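Local coordinates for uncharacterized protein (Bacteroides ovatus, PDB 4IRT), which is of unknown function but is a putative neuraminidase of the BNR repeat-like family, a beta-propeller that may act on sialic acid-containing glycans, at residues F330-M341 against I354-W365. Numbering follows the deposited sequence. Where two conformers were deposited one is given.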
# COMPACT_ATOMS: atom_id res chain seq x y z
N PHE A 330 -1.18 -1.01 -12.97
CA PHE A 330 -2.59 -1.26 -12.82
C PHE A 330 -3.02 -2.60 -13.42
O PHE A 330 -2.20 -3.39 -13.85
CB PHE A 330 -3.38 -0.10 -13.41
CG PHE A 330 -3.35 -0.00 -14.91
CD1 PHE A 330 -2.26 0.59 -15.56
CD2 PHE A 330 -4.44 -0.41 -15.68
CE1 PHE A 330 -2.27 0.76 -16.93
CE2 PHE A 330 -4.43 -0.27 -17.05
CZ PHE A 330 -3.33 0.30 -17.69
N ARG A 331 -4.32 -2.86 -13.37
CA ARG A 331 -4.90 -4.07 -13.96
C ARG A 331 -6.31 -3.71 -14.35
O ARG A 331 -7.06 -3.16 -13.54
CB ARG A 331 -4.83 -5.21 -12.94
CG ARG A 331 -5.59 -6.50 -13.28
CD ARG A 331 -7.05 -6.45 -12.88
NE ARG A 331 -7.19 -6.39 -11.44
CZ ARG A 331 -8.31 -6.09 -10.78
NH1 ARG A 331 -9.44 -5.77 -11.41
NH2 ARG A 331 -8.29 -6.14 -9.47
N ASP A 332 -6.71 -4.08 -15.57
CA ASP A 332 -7.99 -3.63 -16.13
C ASP A 332 -8.64 -4.75 -16.93
O ASP A 332 -8.02 -5.33 -17.82
CB ASP A 332 -7.72 -2.39 -17.00
CG ASP A 332 -8.99 -1.60 -17.39
OD1 ASP A 332 -10.11 -2.15 -17.50
OD2 ASP A 332 -8.81 -0.38 -17.67
N GLU A 333 -9.91 -5.05 -16.62
CA GLU A 333 -10.70 -5.98 -17.45
C GLU A 333 -10.68 -5.62 -18.94
O GLU A 333 -10.71 -6.52 -19.80
CB GLU A 333 -12.16 -6.03 -17.00
CG GLU A 333 -12.39 -6.96 -15.83
CD GLU A 333 -13.87 -7.27 -15.58
OE1 GLU A 333 -14.72 -6.93 -16.44
OE2 GLU A 333 -14.16 -7.83 -14.51
N GLU A 334 -10.62 -4.34 -19.25
CA GLU A 334 -10.50 -3.90 -20.65
C GLU A 334 -9.25 -4.41 -21.35
O GLU A 334 -9.21 -4.40 -22.57
CB GLU A 334 -10.45 -2.35 -20.77
CG GLU A 334 -11.80 -1.70 -20.64
CD GLU A 334 -11.83 -0.25 -21.13
OE1 GLU A 334 -10.80 0.31 -21.55
OE2 GLU A 334 -12.91 0.32 -21.10
N ARG A 335 -8.21 -4.72 -20.57
CA ARG A 335 -6.97 -5.26 -21.11
C ARG A 335 -6.80 -6.73 -20.75
O ARG A 335 -5.69 -7.24 -20.69
CB ARG A 335 -5.78 -4.46 -20.59
CG ARG A 335 -5.85 -2.98 -20.96
CD ARG A 335 -4.53 -2.23 -20.71
NE ARG A 335 -3.47 -2.69 -21.58
CZ ARG A 335 -3.20 -2.23 -22.79
NH1 ARG A 335 -3.93 -1.25 -23.32
NH2 ARG A 335 -2.21 -2.75 -23.49
N GLY A 336 -7.89 -7.42 -20.47
CA GLY A 336 -7.80 -8.84 -20.11
C GLY A 336 -7.27 -9.13 -18.72
O GLY A 336 -6.83 -10.24 -18.45
N SER A 337 -7.33 -8.13 -17.83
CA SER A 337 -6.87 -8.28 -16.44
C SER A 337 -5.42 -8.73 -16.35
O SER A 337 -5.02 -9.46 -15.43
CB SER A 337 -7.83 -9.17 -15.63
OG SER A 337 -9.17 -8.73 -15.82
N ARG A 338 -4.60 -8.28 -17.30
CA ARG A 338 -3.17 -8.49 -17.24
C ARG A 338 -2.56 -7.51 -16.23
O ARG A 338 -3.24 -6.59 -15.75
CB ARG A 338 -2.57 -8.32 -18.64
CG ARG A 338 -3.08 -9.41 -19.60
CD ARG A 338 -2.71 -9.15 -21.04
NE ARG A 338 -3.11 -10.25 -21.91
CZ ARG A 338 -4.24 -10.28 -22.62
NH1 ARG A 338 -5.10 -9.27 -22.56
NH2 ARG A 338 -4.51 -11.33 -23.37
N VAL A 339 -1.30 -7.72 -15.86
CA VAL A 339 -0.57 -6.67 -15.16
C VAL A 339 -0.26 -5.66 -16.24
O VAL A 339 0.27 -6.04 -17.29
CB VAL A 339 0.74 -7.17 -14.54
CG1 VAL A 339 1.50 -6.02 -13.92
CG2 VAL A 339 0.43 -8.23 -13.51
N SER A 340 -0.62 -4.40 -16.03
CA SER A 340 -0.38 -3.38 -17.04
C SER A 340 0.41 -2.23 -16.46
O SER A 340 0.44 -2.06 -15.23
CB SER A 340 -1.69 -2.90 -17.64
OG SER A 340 -2.41 -3.95 -18.31
N MSE A 341 1.06 -1.46 -17.35
CA MSE A 341 1.84 -0.29 -16.95
C MSE A 341 1.57 0.86 -17.86
O MSE A 341 1.51 0.70 -19.08
CB MSE A 341 3.34 -0.57 -16.92
CG MSE A 341 4.18 0.66 -16.53
SE MSE A 341 6.03 -0.01 -16.21
CE MSE A 341 6.42 0.17 -18.07
N ILE A 354 0.85 2.81 -22.74
CA ILE A 354 0.39 1.65 -21.99
C ILE A 354 1.00 0.41 -22.57
O ILE A 354 1.01 0.24 -23.77
CB ILE A 354 -1.14 1.45 -22.07
CG1 ILE A 354 -1.86 2.77 -21.93
CG2 ILE A 354 -1.60 0.44 -21.02
CD1 ILE A 354 -1.57 3.46 -20.64
N THR A 355 1.47 -0.45 -21.68
CA THR A 355 1.96 -1.76 -22.07
C THR A 355 1.43 -2.79 -21.06
O THR A 355 1.02 -2.44 -19.96
CB THR A 355 3.49 -1.82 -22.10
OG1 THR A 355 4.04 -1.43 -20.83
CG2 THR A 355 4.08 -0.94 -23.22
N ASP A 356 1.45 -4.05 -21.47
CA ASP A 356 1.10 -5.14 -20.57
C ASP A 356 2.39 -5.81 -20.14
O ASP A 356 3.24 -6.11 -20.98
CB ASP A 356 0.18 -6.14 -21.29
CG ASP A 356 -1.18 -5.54 -21.63
OD1 ASP A 356 -1.73 -4.73 -20.83
OD2 ASP A 356 -1.70 -5.83 -22.73
N LEU A 357 2.51 -6.07 -18.85
CA LEU A 357 3.70 -6.70 -18.29
C LEU A 357 3.56 -8.23 -18.20
O LEU A 357 4.57 -8.91 -18.11
CB LEU A 357 4.04 -6.12 -16.93
CG LEU A 357 4.15 -4.60 -16.82
CD1 LEU A 357 4.59 -4.17 -15.45
CD2 LEU A 357 5.09 -4.05 -17.87
N THR A 358 2.33 -8.74 -18.22
CA THR A 358 2.08 -10.17 -18.32
C THR A 358 1.23 -10.45 -19.55
O THR A 358 0.47 -9.60 -20.00
CB THR A 358 1.36 -10.76 -17.09
OG1 THR A 358 0.08 -10.14 -16.88
CG2 THR A 358 2.23 -10.64 -15.81
N ASP A 359 1.36 -11.65 -20.09
CA ASP A 359 0.53 -12.05 -21.22
C ASP A 359 -0.70 -12.80 -20.74
O ASP A 359 -1.55 -13.16 -21.54
CB ASP A 359 1.34 -12.85 -22.26
CG ASP A 359 1.84 -14.20 -21.74
OD1 ASP A 359 1.32 -14.71 -20.74
OD2 ASP A 359 2.77 -14.75 -22.37
N PHE A 360 -0.78 -13.04 -19.44
CA PHE A 360 -1.89 -13.77 -18.80
C PHE A 360 -2.66 -12.89 -17.81
O PHE A 360 -2.12 -11.94 -17.25
CB PHE A 360 -1.40 -15.05 -18.07
CG PHE A 360 -0.35 -14.81 -17.03
CD1 PHE A 360 -0.68 -14.50 -15.73
CD2 PHE A 360 1.01 -14.86 -17.38
CE1 PHE A 360 0.30 -14.27 -14.77
CE2 PHE A 360 2.00 -14.63 -16.43
CZ PHE A 360 1.64 -14.33 -15.11
N SER A 361 -3.91 -13.26 -17.58
CA SER A 361 -4.79 -12.59 -16.60
C SER A 361 -4.39 -12.94 -15.19
O SER A 361 -4.15 -14.10 -14.88
CB SER A 361 -6.24 -13.04 -16.79
OG SER A 361 -7.03 -12.63 -15.70
N VAL A 362 -4.35 -11.94 -14.34
CA VAL A 362 -4.17 -12.12 -12.90
C VAL A 362 -5.46 -11.82 -12.13
O VAL A 362 -5.45 -11.76 -10.90
CB VAL A 362 -3.00 -11.27 -12.35
CG1 VAL A 362 -1.67 -11.89 -12.74
CG2 VAL A 362 -3.08 -9.81 -12.82
N ASP A 363 -6.55 -11.65 -12.88
CA ASP A 363 -7.91 -11.44 -12.39
C ASP A 363 -8.04 -10.39 -11.27
O ASP A 363 -7.96 -9.20 -11.55
CB ASP A 363 -8.54 -12.79 -12.01
CG ASP A 363 -10.03 -12.69 -11.72
OD1 ASP A 363 -10.71 -11.77 -12.21
OD2 ASP A 363 -10.55 -13.55 -11.03
N ALA A 364 -8.20 -10.81 -10.02
CA ALA A 364 -8.49 -9.87 -8.90
C ALA A 364 -7.25 -9.21 -8.29
O ALA A 364 -7.35 -8.41 -7.36
CB ALA A 364 -9.26 -10.59 -7.82
N TRP A 365 -6.08 -9.59 -8.79
CA TRP A 365 -4.81 -9.01 -8.36
C TRP A 365 -4.83 -7.47 -8.36
O TRP A 365 -5.41 -6.84 -9.27
CB TRP A 365 -3.70 -9.49 -9.30
CG TRP A 365 -2.33 -8.88 -9.13
CD1 TRP A 365 -1.33 -9.38 -8.38
CD2 TRP A 365 -1.79 -7.74 -9.81
NE1 TRP A 365 -0.22 -8.61 -8.49
CE2 TRP A 365 -0.46 -7.59 -9.36
CE3 TRP A 365 -2.30 -6.79 -10.70
CZ2 TRP A 365 0.37 -6.58 -9.80
CZ3 TRP A 365 -1.46 -5.76 -11.13
CH2 TRP A 365 -0.14 -5.69 -10.70
O HOH W 1 -10.19 -7.60 -13.62
O HOH W 2 -4.28 -6.28 -23.36
O HOH W 3 4.24 1.33 -20.40
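V339 sets its CG2 methyl over the six-membered ring of W365, 3.9 Å from the centroid and 11° off the normal, a CH-pi contact that illustrates how the end of a propeller blade's outer hairpin is joined to the loop that leaves it. With CG1 anti to the backbone N (chi1 176°), V339 sends that methyl between W365 CH2 and L357 CD1, while CG2 also meets V362 CG2. This is the tight part, and polar bonds frame it. M341 and T355 form an antiparallel hydrogen-bonded pair; next to it V339 O accepts from L357 N, and V339 N gives a nearly straight bond (167°) to T358 OG1 at 3.0 Å. At the far end of the two segments, R331, bent at chi2 and chi3, turns side-on so that NE (2.8 Å) and NH2 (3.0 Å) both bind W365 O within the guanidinium plane.

The other flank is polar and more open to solvent, with R335, R338 and D356 partly exposed. D356 OD1 is gripped twice, by S340 OG at 2.7 Å and, in a salt bridge, by R335 NE at 2.8 Å, which probably favours the ionised carboxylate; OD2 has a weak bond from R335 NH2 and a water shared with R335 O. I354 CG2 lies 3.5 Å above the centre of the R335 guanidinium. Looser still, R338 NE reaches D359 O by a weak bond, while its NH1 holds R335 O within its own segment.

Strand 325-330 pairs with strand 340-344 of the hairpin and sets I329 against L357 and W365; strand 381-385, probably of the next blade, packs L382 and V384 on V339, and F383 O receives W365 NE1.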